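Local coordinates for kinetochore protein Mis16 (Schizosaccharomyces japonicus, PDB 4XYH), which recognises histone H4 and the CENP-A chaperone Scm3 independently, as a WD-repeat beta-propeller protein linked to the centromeric Mis18 complex, at residues 174-179 / 221-226. Residues are numbered along the deposited sequence; the frame is centred on the assembly and turned at random.
Sequences HQACLR and KSIDVA
Cys177 is held on both its amide and its carbonyl by the neighbouring strand 223-225, the parallel pairing at the outer edge of one blade of the WD-repeat beta-propeller. Its N donates to Ile223 O (2.8 Å), nearly in line with that carbonyl, and its O accepts Val225 N at 2.9 Å. The ladder continues at both ends, from Ile223 N to Gln175 O and from Arg179 N to Val225 O, the latter almost straight. An angle of 24° between the strand directions is consistent with the parallel register that these bonds establish, Ala176 pairing with Ile223, Cys177 with Asp224 and Leu178 with Val225; the other pairings in this five-stranded sheet are antiparallel.

On one face, Ala176 CB meets Ile223 CG1 at 3.7 Å, while the side chains of Leu178 and Val225 run alongside each other in the same direction, with Leu178 CD2 against Val225 CB. Trp210 of strand 207-211 touches both of these last residues, so this face packs onto the adjacent blade.

Ser222 OG occupies the edge of the His174 ring, near CD2 and in the ring plane, while Tyr157 meets that ring at an inclined angle. Behind the pairing, Gln175 and Ala176 sit together opposite Ile158, which makes a classic beta bulge, and Tyr164 OH and the backbone N of Asp160 bond Gln175 OE1.

The face bearing Cys177 and Asp224 carries the salt bridge. A kink at chi3 (79°) turns the Arg179 guanidinium back over Cys177, whose SG sits 3.5 Å above the centre of the plane. The guanidinium and carboxylate planes stand 80° apart, and Arg179 NH1 reaches Asp224 OD1 3.0 Å away in the guanidinium plane, on the syn side of that oxygen but tilted out of the carboxylate plane.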
# COMPACT_ATOMS: atom_id res chain seq x y z
N HIS A 174 19.89 5.46 -8.19
CA HIS A 174 19.08 4.58 -9.04
C HIS A 174 19.80 4.18 -10.32
O HIS A 174 20.68 4.90 -10.78
CB HIS A 174 17.78 5.29 -9.40
CG HIS A 174 18.02 6.64 -10.00
ND1 HIS A 174 18.07 7.79 -9.24
CD2 HIS A 174 18.30 7.01 -11.27
CE1 HIS A 174 18.35 8.81 -10.03
NE2 HIS A 174 18.50 8.36 -11.27
N GLN A 175 19.36 3.08 -10.91
CA GLN A 175 19.94 2.57 -12.15
C GLN A 175 19.15 2.97 -13.40
O GLN A 175 19.69 2.95 -14.51
CB GLN A 175 20.05 1.04 -12.07
CG GLN A 175 21.23 0.56 -11.24
CD GLN A 175 21.18 1.02 -9.78
OE1 GLN A 175 20.41 0.49 -8.97
NE2 GLN A 175 21.98 2.02 -9.44
N ALA A 176 17.88 3.32 -13.24
CA ALA A 176 17.07 3.83 -14.35
C ALA A 176 16.11 4.89 -13.84
O ALA A 176 15.72 4.87 -12.69
CB ALA A 176 16.29 2.71 -15.03
N CYS A 177 15.76 5.82 -14.72
CA CYS A 177 14.77 6.84 -14.41
C CYS A 177 13.63 6.76 -15.42
O CYS A 177 13.88 6.84 -16.62
CB CYS A 177 15.39 8.23 -14.43
SG CYS A 177 14.19 9.52 -14.12
N LEU A 178 12.40 6.59 -14.93
CA LEU A 178 11.22 6.55 -15.79
C LEU A 178 10.69 7.96 -16.00
O LEU A 178 10.13 8.55 -15.07
CB LEU A 178 10.14 5.67 -15.18
CG LEU A 178 10.67 4.37 -14.59
CD1 LEU A 178 9.56 3.67 -13.84
CD2 LEU A 178 11.21 3.46 -15.68
N ARG A 179 10.87 8.50 -17.20
CA ARG A 179 10.66 9.94 -17.41
C ARG A 179 9.47 10.35 -18.24
O ARG A 179 9.67 10.77 -19.38
CB ARG A 179 11.88 10.58 -18.07
CG ARG A 179 13.18 10.07 -17.61
CD ARG A 179 14.26 11.08 -17.87
NE ARG A 179 14.24 12.13 -16.87
CZ ARG A 179 15.21 12.41 -16.00
NH1 ARG A 179 16.35 11.73 -16.00
NH2 ARG A 179 15.02 13.39 -15.14
N LYS A 221 26.09 4.37 -14.76
CA LYS A 221 25.17 5.51 -14.91
C LYS A 221 23.71 5.05 -14.92
O LYS A 221 23.41 3.86 -15.13
CB LYS A 221 25.45 6.27 -16.21
CG LYS A 221 25.00 5.53 -17.46
CD LYS A 221 25.29 6.35 -18.72
CE LYS A 221 24.50 5.86 -19.94
NZ LYS A 221 23.04 6.22 -19.89
N SER A 222 22.79 5.98 -14.71
CA SER A 222 21.37 5.69 -14.84
C SER A 222 20.94 5.79 -16.30
O SER A 222 21.39 6.68 -17.01
CB SER A 222 20.53 6.65 -14.00
OG SER A 222 19.15 6.41 -14.19
N ILE A 223 20.07 4.90 -16.76
CA ILE A 223 19.48 5.06 -18.08
C ILE A 223 18.11 5.74 -18.00
O ILE A 223 17.40 5.60 -17.00
CB ILE A 223 19.34 3.72 -18.83
CG1 ILE A 223 18.38 2.79 -18.10
CG2 ILE A 223 20.70 3.04 -18.97
CD1 ILE A 223 18.15 1.47 -18.82
N ASP A 224 17.74 6.48 -19.04
CA ASP A 224 16.40 7.04 -19.18
C ASP A 224 15.46 6.05 -19.87
O ASP A 224 15.85 5.34 -20.80
CB ASP A 224 16.44 8.35 -19.95
CG ASP A 224 17.10 9.46 -19.16
OD1 ASP A 224 16.90 9.51 -17.92
OD2 ASP A 224 17.83 10.27 -19.77
N VAL A 225 14.22 5.99 -19.40
CA VAL A 225 13.23 5.08 -19.97
C VAL A 225 11.98 5.87 -20.30
O VAL A 225 11.54 6.72 -19.52
CB VAL A 225 12.90 3.92 -19.00
CG1 VAL A 225 11.81 3.02 -19.59
CG2 VAL A 225 14.14 3.11 -18.71
N ALA A 226 11.42 5.59 -21.47
CA ALA A 226 10.20 6.23 -21.93
C ALA A 226 9.06 5.23 -21.77
O ALA A 226 9.29 4.02 -21.79
CB ALA A 226 10.34 6.68 -23.39
O HOH W 1 22.03 1.80 -15.23